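PDB 4CZX: PAN2-PAN3 deadenylation complex catalytic subunit pan2 from Neurospora crassa, which probably shortens the poly(A) tails of messenger RNA as the catalytic subunit of the PAN deadenylation complex, represented here by its N-terminal WD40 propeller. Local coordinates for residues A[10-15]-A[311-316]; A[65-70]-A[92-97]; A[108-113]-A[133-138]; A[123-128]-A[140-145]; A[189-194]-A[225-230]. One frame throughout, in Å; residues are numbered along the deposited sequence.

In the fold
All five contacts belong to the N-terminal WD40 propeller; the metal-dependent nuclease domain is not part of this construct. Interaction 1 joins the two ends of the chain within one blade, and the other four are nested inside the loop it closes. Interactions 2, 3 and 4 lie close together, with centres about 16 to 17 Å apart. Interactions 3 and 4 share the sheet holding strands 126-131 and 135-140, and both touch interaction 2: S92 CA is 3.7 Å from M111 SD, and M95 SD is 4.1 Å from V141 CG1. Interaction 5 stands apart, its centre about 32 Å from that of interaction 2, which faces the chain of another protein.

Interaction 1 of 5, residues A[10-15]-A[311-316]; sequences TQLGCV and TYVWGS
Residues 10-15 and 311-315 run as antiparallel strands, their axes 4.6 Å apart, and build the closing blade of the β-propeller: an N-terminal strand completes a sheet made by the C-terminal end, the "Velcro" closure of WD40 domains. T10 with G315, G13 with V313 and V15 with T311 are hydrogen-bonded pairs, the last joined by T311 N to V15 O at 2.8 Å and by V15 N to T311 O. A classic bulge interrupts this ladder, since L12 and G13 both face V313. L12 N reaches V313 O at 2.7 Å, whereas the bond from G13 N to the same oxygen is weak. At the bulge the L12 side chain points toward strand 311-315, and its CD1 lies 3.6 Å from G315 N.

One face of the sheet carries Q11, C14, Y312 and W314. With CG anti to its own nitrogen (chi1 -179°) and the chain extended, Q11 lays CB over the six-membered ring of W314, a CH-π contact 3.7 Å from the centroid. Y312 OH is held by Q287 N, outside the two strands. In one of its two conformers, C14 SG approaches the Y312 ring obliquely; the Q11 amide also continues to that ring, where OE1 meets the edge in plane.

Interaction 2 of 5, residues A[65-70]-A[92-97]; sequences FRIHPE and SVYMAA
F65, I67 and H68 meet S92, Y94 and A96 across the junction between two successive blades of the WD40 propeller, where the end of the outer strand 60-66 of one blade meets strand 93-96 of the next. No direct hydrogen bond crosses it.

Apolar packing makes up much of the contact. Y94 extends with CG anti to its backbone nitrogen (chi1 -178°), which carries the ring across to I67. There Y94 CD2 lies 3.6 Å from I67 CB and equally near CG2, the side chains meeting at a slant. F65 brings CE1 to the ring edge of Y94 and to A96 CB, 4.1 Å away. The chain of another protein uses this surface as well: one of its aromatic side chains meets Y94 edge-to-face, and an aromatic side chain bonds R66 O.

Apart from these apolar pairs, Y94 CB is in van der Waals contact with I67 O at 3.5 Å.

Polar groups are linked through water. H68 NE2 bonds G73 O, while ND1 turns to a water; S92 OG hydrogen-bonds two waters. One water donates to I67 O at 2.7 Å and lies 2.8 Å from S92 OG; the other joins S92 OG to H68 ND1, 2.7 Å from that nitrogen.

Interaction 3 of 5, residues A[108-113]-A[133-138]; sequences HESMQD and QNKMLV
Q133, just ahead of strand 135-140, reaches into the loop 108-113 that links two successive blades of the WD40 propeller, and its amide ties S110, Q112 and D113 together. From CB, a chi1 of 57° puts CG between the backbone nitrogen and carbonyl carbon, and an extended chain then carries CD to 3.4 Å from S110 O. At the tip, OE1 is gripped twice: Q112 N donates at 2.8 Å in the plane of the amide carbonyl, and D113 N at 2.9 Å along a straight N-H (173°). NE2 is equally occupied, donating to S110 O at 2.8 Å and to K135 O at 3.0 Å, the latter in the amide plane. Four bonds fix the rotation of the amide; three tie it to the loop, and the fourth, to K135 O, returns to its own segment.

Next to these polar groups, in one of the two conformers of L137, CD2 sits over one face of the H108 imidazole, a CH-π contact 3.6 Å from the centroid, and CD1 packs on M111 CG. The ring is itself oriented by S110 N, which donates to ND1. H108-M111 form a type I turn. S110 OG and K135 NZ share E149. The loop connects strand 102-106 of one blade to strand 114-119 of the next and packs beside strand 135-140, whose neighbours in the sheet are strands 126-131 and 145-151.

Interaction 4 of 5, residues A[123-128]-A[140-145]; sequences GTSEIL and DVNKGE
V141 sets its two methyls by chi1 175°: CG1 stands anti to the backbone nitrogen, and CG2 is directed toward I127. I127, with CG1 placed between its nitrogen and carbonyl carbon (chi1 56°), offers CG2 to meet it at 3.8 Å, the two side chains crossing at about a right angle. CB of V141 leans on two carbonyl oxygens, 3.4 Å from S125 O and 3.6 Å from T124 O.

The direct hydrogen bond of the contact runs from V141 N to S125 O at 2.8 Å, reaching that oxygen from above the carbonyl plane. It lies beside the non-hydrogen-bonded antiparallel pair E126-D140, at the end of two neighbouring strands of a WD40 blade. Beyond it the chain turns back: D140 OD1 accepts from K143 N at 3.1 Å, an Asx motif, and G144 and E145 both face D140 in a G1 bulge.

E126 has partners outside, with OE1 on T120 OG1 and OE2 bridged to K122, which would offset its charge, some distance from that of D140. The contact thus joins an apolar touch to a single cross-strand backbone bond, while the bonds of the D140 carboxylate named here stay within its own turn.

Interaction 5 of 5, residues A[189-194]-A[225-230]; sequences QAHGAF and YVKVFD
H191 belongs to a hydrogen-bonded side-chain network of the kind found in WD40 repeats, in which the histidine of the loop between blades is tied to a serine or threonine and an aspartate. Here NE2 bonds T207 OG1 and ND1 bonds D223 OD2, so both ring nitrogens are engaged and the imidazole is held in place. Against this fixed ring lies K227. With CG anti to its own carbonyl carbon (chi1 -77°), K227 brings CG over one face of the ring, 4.0 Å from the centroid and 28° off the normal, a CH-π contact. H191 CE1 and NE2 are both 3.7 Å from K227 CG. The two side chains run past each other in opposite directions.

Such an arrangement joins the loop after strand 184-189, the outer strand of one propeller blade, to strand 225-230 of the next. H191, T207 and D223 match the His, Ser/Thr and Asp of the WD40 tetrad; F229 stands where the Trp usually is and lacks its indole N-H. Bent at chi2, chi3 and chi4, the lysine chain folds back on the loop, where K227 CG lies 3.2 Å from A190 O and NZ gives that oxygen a weak hydrogen bond. H191 CE1 also comes within 4.2 Å of Y225 CE1. On the loop itself, Q189 NE2 donates to H191 O at 2.9 Å, approaching from above the plane of that carbonyl.

Interaction 1 of 5, residues A[10-15]-A[311-316]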
# COMPACT_ATOMS: atom_id res chain seq x y z
N THR A 10 8.39 -42.45 17.98
CA THR A 10 7.70 -42.26 16.71
C THR A 10 7.60 -40.77 16.38
O THR A 10 7.81 -39.92 17.25
CB THR A 10 6.29 -42.89 16.74
OG1 THR A 10 5.77 -42.97 15.41
CG2 THR A 10 5.34 -42.09 17.62
N GLN A 11 7.33 -40.46 15.12
CA GLN A 11 7.15 -39.07 14.70
C GLN A 11 5.76 -38.60 15.12
O GLN A 11 4.75 -39.17 14.71
CB GLN A 11 7.33 -38.91 13.20
CG GLN A 11 7.17 -37.48 12.73
CD GLN A 11 7.51 -37.30 11.26
OE1 GLN A 11 6.78 -36.64 10.52
NE2 GLN A 11 8.62 -37.88 10.84
N LEU A 12 5.73 -37.55 15.94
CA LEU A 12 4.49 -37.11 16.57
C LEU A 12 3.84 -35.93 15.83
O LEU A 12 2.62 -35.75 15.89
CB LEU A 12 4.77 -36.73 18.02
CG LEU A 12 5.26 -37.89 18.90
CD1 LEU A 12 5.76 -37.37 20.23
CD2 LEU A 12 4.14 -38.91 19.09
N GLY A 13 4.66 -35.15 15.15
CA GLY A 13 4.17 -33.99 14.44
C GLY A 13 5.21 -33.40 13.51
O GLY A 13 6.40 -33.69 13.63
N CYS A 14 4.76 -32.56 12.59
CA CYS A 14 5.65 -31.92 11.64
C CYS A 14 5.02 -30.64 11.12
O CYS A 14 3.80 -30.55 11.01
CB CYS A 14 5.96 -32.87 10.47
SG CYS A 14 6.93 -32.13 9.14
N VAL A 15 5.86 -29.66 10.81
CA VAL A 15 5.37 -28.44 10.22
C VAL A 15 6.43 -27.87 9.29
O VAL A 15 7.63 -28.04 9.53
CB VAL A 15 4.96 -27.39 11.30
CG1 VAL A 15 6.18 -26.84 12.03
CG2 VAL A 15 4.16 -26.23 10.65
N THR A 311 10.16 -28.92 10.42
CA THR A 311 10.50 -29.19 11.81
C THR A 311 9.63 -30.33 12.31
O THR A 311 8.41 -30.31 12.14
CB THR A 311 10.30 -27.96 12.70
OG1 THR A 311 11.25 -26.96 12.33
CG2 THR A 311 10.52 -28.32 14.17
N TYR A 312 10.29 -31.33 12.91
CA TYR A 312 9.64 -32.55 13.37
C TYR A 312 9.69 -32.63 14.89
O TYR A 312 10.65 -32.18 15.51
CB TYR A 312 10.33 -33.79 12.81
CG TYR A 312 10.50 -33.83 11.31
CD1 TYR A 312 11.59 -33.23 10.70
CD2 TYR A 312 9.59 -34.51 10.52
CE1 TYR A 312 11.76 -33.28 9.33
CE2 TYR A 312 9.75 -34.57 9.15
CZ TYR A 312 10.84 -33.95 8.56
OH TYR A 312 11.00 -34.00 7.19
N VAL A 313 8.66 -33.23 15.48
CA VAL A 313 8.72 -33.60 16.88
C VAL A 313 8.63 -35.11 16.98
O VAL A 313 7.73 -35.73 16.41
CB VAL A 313 7.60 -32.95 17.71
CG1 VAL A 313 7.48 -33.62 19.09
CG2 VAL A 313 7.87 -31.47 17.87
N TRP A 314 9.59 -35.70 17.69
CA TRP A 314 9.63 -37.14 17.92
C TRP A 314 9.54 -37.42 19.41
O TRP A 314 9.87 -36.58 20.24
CB TRP A 314 10.91 -37.75 17.35
CG TRP A 314 10.92 -37.91 15.84
CD1 TRP A 314 11.06 -36.92 14.91
CD2 TRP A 314 10.81 -39.13 15.11
NE1 TRP A 314 11.03 -37.45 13.65
CE2 TRP A 314 10.87 -38.81 13.74
CE3 TRP A 314 10.65 -40.47 15.48
CZ2 TRP A 314 10.79 -39.78 12.74
CZ3 TRP A 314 10.57 -41.43 14.49
CH2 TRP A 314 10.64 -41.08 13.13
N GLY A 315 9.08 -38.63 19.74
CA GLY A 315 8.93 -39.03 21.12
C GLY A 315 8.04 -40.25 21.23
O GLY A 315 7.75 -40.90 20.23
N SER A 316 7.62 -40.56 22.45
CA SER A 316 6.74 -41.70 22.69
C SER A 316 5.30 -41.43 22.27
O SER A 316 4.79 -40.33 22.44
CB SER A 316 6.78 -42.08 24.17
OG SER A 316 5.75 -43.00 24.46

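Interaction 2 of 5, residues A[65-70]-A[92-97]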
# COMPACT_ATOMS: atom_id res chain seq x y z
N PHE A 65 4.95 -13.76 14.59
CA PHE A 65 5.20 -12.33 14.41
C PHE A 65 6.67 -12.08 14.15
O PHE A 65 7.52 -12.84 14.59
CB PHE A 65 4.71 -11.53 15.63
CG PHE A 65 5.08 -12.15 16.96
CD1 PHE A 65 6.27 -11.84 17.59
CD2 PHE A 65 4.22 -13.05 17.57
CE1 PHE A 65 6.61 -12.43 18.83
CE2 PHE A 65 4.56 -13.65 18.79
CZ PHE A 65 5.75 -13.33 19.42
N ARG A 66 6.96 -11.00 13.43
CA ARG A 66 8.34 -10.66 13.13
C ARG A 66 8.93 -9.89 14.30
O ARG A 66 8.30 -9.00 14.85
CB ARG A 66 8.44 -9.84 11.84
CG ARG A 66 9.87 -9.80 11.31
CD ARG A 66 9.99 -8.93 10.01
NE ARG A 66 9.22 -9.46 8.89
CZ ARG A 66 9.57 -10.54 8.19
NH1 ARG A 66 10.66 -11.21 8.51
NH2 ARG A 66 8.82 -10.95 7.16
N ILE A 67 10.15 -10.24 14.71
CA ILE A 67 10.70 -9.66 15.93
C ILE A 67 11.79 -8.60 15.69
O ILE A 67 12.28 -7.99 16.64
CB ILE A 67 11.23 -10.80 16.88
CG1 ILE A 67 12.27 -11.71 16.21
CG2 ILE A 67 10.06 -11.66 17.34
CD1 ILE A 67 13.69 -11.16 16.17
N HIS A 68 12.15 -8.36 14.43
CA HIS A 68 13.04 -7.24 14.10
C HIS A 68 12.86 -6.89 12.62
O HIS A 68 12.22 -7.65 11.90
CB HIS A 68 14.51 -7.55 14.45
CG HIS A 68 15.11 -8.70 13.69
ND1 HIS A 68 16.28 -9.32 14.10
CD2 HIS A 68 14.74 -9.31 12.54
CE1 HIS A 68 16.58 -10.29 13.26
NE2 HIS A 68 15.67 -10.29 12.29
N PRO A 69 13.40 -5.74 12.16
CA PRO A 69 13.29 -5.42 10.72
C PRO A 69 13.87 -6.56 9.88
O PRO A 69 14.91 -7.11 10.25
CB PRO A 69 14.12 -4.15 10.57
CG PRO A 69 14.12 -3.53 11.93
CD PRO A 69 14.08 -4.66 12.91
N GLU A 70 13.22 -6.91 8.77
CA GLU A 70 13.64 -8.12 8.05
C GLU A 70 15.05 -8.01 7.47
O GLU A 70 15.70 -9.03 7.23
CB GLU A 70 12.64 -8.46 6.93
CG GLU A 70 12.58 -7.47 5.80
CD GLU A 70 11.26 -7.58 5.06
OE1 GLU A 70 11.08 -8.56 4.30
OE2 GLU A 70 10.40 -6.70 5.25
N SER A 92 19.57 -6.26 17.54
CA SER A 92 18.59 -5.91 18.57
C SER A 92 18.16 -7.09 19.41
O SER A 92 18.38 -8.25 19.05
CB SER A 92 17.35 -5.28 17.92
OG SER A 92 16.64 -6.25 17.17
N VAL A 93 17.52 -6.77 20.54
CA VAL A 93 16.93 -7.78 21.40
C VAL A 93 15.48 -7.36 21.60
O VAL A 93 15.20 -6.18 21.81
CB VAL A 93 17.65 -7.88 22.76
CG1 VAL A 93 17.06 -9.00 23.61
CG2 VAL A 93 19.16 -8.09 22.55
N TYR A 94 14.57 -8.32 21.50
CA TYR A 94 13.14 -8.04 21.54
C TYR A 94 12.48 -8.94 22.56
O TYR A 94 12.84 -10.10 22.68
CB TYR A 94 12.51 -8.26 20.16
CG TYR A 94 11.04 -7.95 20.07
CD1 TYR A 94 10.58 -6.65 20.24
CD2 TYR A 94 10.11 -8.94 19.77
CE1 TYR A 94 9.22 -6.34 20.15
CE2 TYR A 94 8.74 -8.64 19.67
CZ TYR A 94 8.31 -7.34 19.87
OH TYR A 94 6.96 -7.04 19.77
N MET A 95 11.50 -8.40 23.29
CA MET A 95 10.73 -9.23 24.21
C MET A 95 9.24 -9.02 24.00
O MET A 95 8.78 -7.89 23.90
CB MET A 95 11.10 -8.93 25.66
CG MET A 95 10.38 -9.87 26.62
SD MET A 95 10.87 -9.65 28.33
CE MET A 95 9.81 -10.86 29.09
N ALA A 96 8.50 -10.12 23.93
CA ALA A 96 7.06 -10.04 23.72
C ALA A 96 6.40 -11.14 24.52
O ALA A 96 7.03 -12.15 24.82
CB ALA A 96 6.71 -10.17 22.23
N ALA A 97 5.14 -10.94 24.87
CA ALA A 97 4.35 -11.99 25.48
C ALA A 97 4.16 -13.07 24.43
O ALA A 97 4.34 -12.80 23.24
CB ALA A 97 3.01 -11.45 25.98
O HOH W 1 13.83 -5.86 17.23
O HOH W 2 18.00 -7.53 15.11

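Interaction 3 of 5, residues A[108-113]-A[133-138]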
# COMPACT_ATOMS: atom_id res chain seq x y z
N HIS A 108 20.44 -1.11 20.54
CA HIS A 108 21.58 -0.36 21.05
C HIS A 108 22.66 -0.24 19.98
O HIS A 108 22.83 -1.16 19.17
CB HIS A 108 22.10 -1.06 22.31
CG HIS A 108 23.12 -0.27 23.09
ND1 HIS A 108 24.45 -0.24 22.74
CD2 HIS A 108 23.00 0.45 24.23
CE1 HIS A 108 25.11 0.50 23.62
NE2 HIS A 108 24.25 0.92 24.53
N GLU A 109 23.38 0.88 19.96
CA GLU A 109 24.44 1.12 18.97
C GLU A 109 25.53 0.06 18.99
O GLU A 109 26.16 -0.21 17.98
CB GLU A 109 25.08 2.49 19.17
CG GLU A 109 24.18 3.65 18.80
CD GLU A 109 24.88 5.00 18.93
OE1 GLU A 109 26.12 5.01 19.10
OE2 GLU A 109 24.18 6.04 18.88
N SER A 110 25.77 -0.54 20.15
CA SER A 110 26.83 -1.55 20.28
C SER A 110 26.35 -2.93 19.85
O SER A 110 27.10 -3.90 19.90
CB SER A 110 27.36 -1.59 21.71
OG SER A 110 28.02 -0.38 22.05
N MET A 111 25.09 -3.02 19.44
CA MET A 111 24.57 -4.27 18.89
C MET A 111 24.81 -4.29 17.39
O MET A 111 23.97 -3.85 16.61
CB MET A 111 23.08 -4.43 19.21
CG MET A 111 22.78 -4.47 20.69
SD MET A 111 21.01 -4.49 21.04
CE MET A 111 21.01 -4.74 22.81
N GLN A 112 25.98 -4.79 17.00
CA GLN A 112 26.37 -4.77 15.59
C GLN A 112 26.22 -6.14 14.93
O GLN A 112 25.81 -6.22 13.78
CB GLN A 112 27.81 -4.27 15.45
CG GLN A 112 27.93 -2.77 15.65
CD GLN A 112 26.94 -1.98 14.79
OE1 GLN A 112 26.85 -2.18 13.58
NE2 GLN A 112 26.19 -1.07 15.43
N ASP A 113 26.58 -7.19 15.65
CA ASP A 113 26.39 -8.55 15.15
C ASP A 113 26.25 -9.52 16.31
O ASP A 113 27.11 -10.39 16.52
CB ASP A 113 27.55 -8.96 14.23
CG ASP A 113 27.25 -10.23 13.45
OD1 ASP A 113 26.10 -10.71 13.50
OD2 ASP A 113 28.16 -10.76 12.78
N GLN A 133 31.66 -9.58 17.70
CA GLN A 133 31.95 -8.17 17.92
C GLN A 133 32.69 -8.11 19.24
O GLN A 133 32.68 -9.08 20.01
CB GLN A 133 30.66 -7.34 17.97
CG GLN A 133 29.68 -7.81 19.03
CD GLN A 133 28.47 -6.90 19.16
OE1 GLN A 133 27.81 -6.58 18.17
NE2 GLN A 133 28.19 -6.45 20.38
N ASN A 134 33.31 -6.98 19.55
CA ASN A 134 34.16 -6.94 20.73
C ASN A 134 33.54 -6.21 21.91
O ASN A 134 34.23 -5.79 22.84
CB ASN A 134 35.52 -6.34 20.35
CG ASN A 134 36.28 -7.22 19.37
OD1 ASN A 134 36.48 -6.85 18.22
ND2 ASN A 134 36.69 -8.40 19.83
N LYS A 135 32.22 -6.09 21.88
CA LYS A 135 31.46 -5.60 23.02
C LYS A 135 30.43 -6.63 23.45
O LYS A 135 29.93 -7.39 22.63
CB LYS A 135 30.74 -4.29 22.70
CG LYS A 135 31.54 -3.03 22.96
CD LYS A 135 32.26 -2.56 21.72
CE LYS A 135 32.54 -1.06 21.77
NZ LYS A 135 31.31 -0.24 21.53
N MET A 136 30.15 -6.67 24.75
CA MET A 136 29.01 -7.42 25.28
C MET A 136 28.10 -6.46 26.03
O MET A 136 28.55 -5.42 26.50
CB MET A 136 29.46 -8.55 26.21
CG MET A 136 30.48 -9.50 25.61
SD MET A 136 30.77 -10.93 26.67
CE MET A 136 31.53 -10.15 28.10
N LEU A 137 26.82 -6.80 26.13
CA LEU A 137 25.88 -5.96 26.85
C LEU A 137 25.12 -6.76 27.88
O LEU A 137 24.75 -7.90 27.65
CB LEU A 137 24.89 -5.28 25.89
CG LEU A 137 25.48 -4.37 24.83
CD1 LEU A 137 25.58 -5.10 23.50
CD2 LEU A 137 24.65 -3.10 24.70
N VAL A 138 24.91 -6.14 29.03
CA VAL A 138 24.10 -6.71 30.10
C VAL A 138 22.73 -6.00 30.09
O VAL A 138 22.66 -4.77 30.11
CB VAL A 138 24.79 -6.57 31.47
CG1 VAL A 138 23.98 -7.28 32.52
CG2 VAL A 138 26.21 -7.13 31.42

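Interaction 4 of 5, residues A[123-128]-A[140-145]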
# COMPACT_ATOMS: atom_id res chain seq x y z
N GLY A 123 19.02 -15.12 38.07
CA GLY A 123 17.85 -15.87 37.68
C GLY A 123 17.39 -15.45 36.31
O GLY A 123 18.15 -15.50 35.35
N THR A 124 16.15 -15.01 36.19
CA THR A 124 15.66 -14.61 34.87
C THR A 124 15.55 -13.09 34.75
O THR A 124 14.98 -12.59 33.79
CB THR A 124 14.31 -15.26 34.56
OG1 THR A 124 13.41 -15.05 35.66
CG2 THR A 124 14.48 -16.76 34.32
N SER A 125 16.10 -12.36 35.71
CA SER A 125 15.97 -10.91 35.75
C SER A 125 16.99 -10.21 34.85
O SER A 125 16.86 -9.02 34.55
CB SER A 125 16.14 -10.40 37.19
OG SER A 125 15.30 -11.11 38.08
N GLU A 126 18.03 -10.94 34.43
CA GLU A 126 19.13 -10.33 33.69
C GLU A 126 19.71 -11.26 32.62
O GLU A 126 19.83 -12.47 32.82
CB GLU A 126 20.23 -9.91 34.66
CG GLU A 126 21.40 -9.15 34.05
CD GLU A 126 22.48 -8.82 35.07
OE1 GLU A 126 23.39 -9.65 35.28
OE2 GLU A 126 22.44 -7.71 35.65
N ILE A 127 20.05 -10.69 31.47
CA ILE A 127 20.72 -11.47 30.44
C ILE A 127 22.03 -10.83 29.99
O ILE A 127 22.23 -9.62 30.11
CB ILE A 127 19.84 -11.68 29.20
CG1 ILE A 127 19.36 -10.34 28.63
CG2 ILE A 127 18.68 -12.60 29.52
CD1 ILE A 127 18.54 -10.49 27.35
N LEU A 128 22.92 -11.68 29.48
CA LEU A 128 24.15 -11.24 28.83
C LEU A 128 23.99 -11.46 27.34
O LEU A 128 23.53 -12.53 26.93
CB LEU A 128 25.34 -12.03 29.37
CG LEU A 128 26.69 -11.81 28.68
CD1 LEU A 128 27.26 -10.42 28.96
CD2 LEU A 128 27.69 -12.90 29.11
N ASP A 140 18.82 -5.62 31.79
CA ASP A 140 17.81 -5.82 32.83
C ASP A 140 16.52 -6.23 32.13
O ASP A 140 15.92 -5.43 31.41
CB ASP A 140 17.61 -4.53 33.65
CG ASP A 140 16.63 -4.70 34.83
OD1 ASP A 140 15.68 -5.51 34.77
OD2 ASP A 140 16.81 -3.98 35.83
N VAL A 141 16.10 -7.47 32.36
CA VAL A 141 14.94 -8.04 31.68
C VAL A 141 13.63 -7.43 32.20
O VAL A 141 12.65 -7.32 31.46
CB VAL A 141 14.95 -9.58 31.84
CG1 VAL A 141 13.70 -10.20 31.25
CG2 VAL A 141 16.20 -10.17 31.12
N ASN A 142 13.63 -7.01 33.45
CA ASN A 142 12.43 -6.40 34.02
C ASN A 142 12.20 -4.99 33.48
O ASN A 142 11.07 -4.63 33.13
CB ASN A 142 12.51 -6.38 35.54
CG ASN A 142 12.50 -7.77 36.12
OD1 ASN A 142 11.74 -8.63 35.68
ND2 ASN A 142 13.37 -8.01 37.10
N LYS A 143 13.26 -4.21 33.39
CA LYS A 143 13.15 -2.83 32.93
C LYS A 143 13.26 -2.72 31.41
O LYS A 143 12.80 -1.75 30.81
CB LYS A 143 14.21 -1.95 33.59
CG LYS A 143 13.94 -1.64 35.07
CD LYS A 143 15.05 -0.77 35.64
CE LYS A 143 14.84 -0.45 37.11
NZ LYS A 143 16.11 0.04 37.72
N GLY A 144 13.87 -3.72 30.79
CA GLY A 144 14.09 -3.69 29.35
C GLY A 144 15.08 -2.61 28.96
O GLY A 144 14.84 -1.83 28.03
N GLU A 145 16.20 -2.56 29.67
CA GLU A 145 17.25 -1.61 29.35
C GLU A 145 18.64 -2.23 29.54
O GLU A 145 18.85 -3.10 30.39
CB GLU A 145 17.12 -0.36 30.21
CG GLU A 145 17.25 -0.60 31.70
CD GLU A 145 16.77 0.59 32.54
OE1 GLU A 145 15.86 1.33 32.08
OE2 GLU A 145 17.28 0.76 33.67

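Interaction 5 of 5, residues A[189-194]-A[225-230]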
# COMPACT_ATOMS: atom_id res chain seq x y z
N GLN A 189 39.76 -25.95 25.13
CA GLN A 189 39.87 -26.14 23.68
C GLN A 189 38.96 -27.28 23.25
O GLN A 189 39.32 -28.45 23.37
CB GLN A 189 41.31 -26.42 23.27
CG GLN A 189 41.50 -26.45 21.77
CD GLN A 189 41.42 -25.07 21.17
OE1 GLN A 189 42.17 -24.18 21.57
NE2 GLN A 189 40.51 -24.88 20.22
N ALA A 190 37.78 -26.95 22.75
CA ALA A 190 36.80 -27.98 22.42
C ALA A 190 37.02 -28.52 21.01
O ALA A 190 37.21 -29.72 20.82
CB ALA A 190 35.39 -27.44 22.58
N HIS A 191 37.00 -27.64 20.02
CA HIS A 191 37.20 -28.06 18.64
C HIS A 191 38.18 -27.14 17.93
O HIS A 191 38.51 -26.07 18.44
CB HIS A 191 35.86 -28.12 17.90
CG HIS A 191 34.83 -28.94 18.61
ND1 HIS A 191 34.58 -30.26 18.29
CD2 HIS A 191 34.00 -28.65 19.64
CE1 HIS A 191 33.64 -30.74 19.08
NE2 HIS A 191 33.27 -29.78 19.91
N GLY A 192 38.66 -27.56 16.76
CA GLY A 192 39.72 -26.85 16.08
C GLY A 192 39.40 -25.46 15.56
O GLY A 192 40.24 -24.57 15.65
N ALA A 193 38.20 -25.26 15.00
CA ALA A 193 37.86 -23.97 14.38
C ALA A 193 36.46 -23.47 14.70
O ALA A 193 36.21 -22.25 14.67
CB ALA A 193 38.02 -24.05 12.86
N PHE A 194 35.53 -24.38 14.96
CA PHE A 194 34.16 -23.96 15.26
C PHE A 194 33.42 -24.92 16.15
O PHE A 194 33.71 -26.11 16.23
CB PHE A 194 33.34 -23.75 13.97
CG PHE A 194 33.00 -25.02 13.25
CD1 PHE A 194 33.90 -25.58 12.34
CD2 PHE A 194 31.78 -25.65 13.46
CE1 PHE A 194 33.60 -26.76 11.68
CE2 PHE A 194 31.46 -26.82 12.80
CZ PHE A 194 32.38 -27.39 11.90
N TYR A 225 32.76 -37.09 17.35
CA TYR A 225 32.60 -37.16 18.79
C TYR A 225 31.94 -35.90 19.33
O TYR A 225 31.91 -34.87 18.66
CB TYR A 225 33.95 -37.35 19.49
CG TYR A 225 35.03 -36.41 19.00
CD1 TYR A 225 35.06 -35.08 19.38
CD2 TYR A 225 36.04 -36.88 18.16
CE1 TYR A 225 36.05 -34.21 18.92
CE2 TYR A 225 37.04 -36.02 17.70
CZ TYR A 225 37.04 -34.70 18.09
OH TYR A 225 38.03 -33.85 17.64
N VAL A 226 31.43 -36.03 20.54
CA VAL A 226 31.00 -34.89 21.33
C VAL A 226 32.09 -34.60 22.37
O VAL A 226 32.56 -35.53 23.04
CB VAL A 226 29.65 -35.16 22.02
CG1 VAL A 226 29.34 -34.06 23.04
CG2 VAL A 226 28.55 -35.27 21.00
N LYS A 227 32.50 -33.35 22.49
CA LYS A 227 33.48 -32.98 23.51
C LYS A 227 32.78 -32.76 24.85
O LYS A 227 31.69 -32.21 24.90
CB LYS A 227 34.25 -31.73 23.11
CG LYS A 227 35.34 -31.99 22.07
CD LYS A 227 36.37 -32.99 22.63
CE LYS A 227 37.76 -32.73 22.11
NZ LYS A 227 38.48 -31.75 22.97
N VAL A 228 33.41 -33.22 25.94
CA VAL A 228 32.78 -33.19 27.26
C VAL A 228 33.69 -32.54 28.30
O VAL A 228 34.88 -32.86 28.38
CB VAL A 228 32.42 -34.62 27.74
CG1 VAL A 228 31.71 -34.59 29.11
CG2 VAL A 228 31.58 -35.34 26.70
N PHE A 229 33.11 -31.66 29.11
CA PHE A 229 33.85 -30.97 30.16
C PHE A 229 33.13 -31.10 31.50
O PHE A 229 31.92 -30.94 31.57
CB PHE A 229 34.04 -29.49 29.79
CG PHE A 229 34.96 -28.75 30.71
CD1 PHE A 229 36.32 -28.70 30.44
CD2 PHE A 229 34.48 -28.08 31.83
CE1 PHE A 229 37.19 -28.02 31.27
CE2 PHE A 229 35.34 -27.40 32.67
CZ PHE A 229 36.71 -27.38 32.39
N ASP A 230 33.90 -31.39 32.55
CA ASP A 230 33.39 -31.56 33.91
C ASP A 230 33.31 -30.21 34.60
O ASP A 230 34.33 -29.64 34.96
CB ASP A 230 34.31 -32.51 34.69
CG ASP A 230 33.86 -32.75 36.13
OD1 ASP A 230 32.97 -32.05 36.66
OD2 ASP A 230 34.45 -33.67 36.75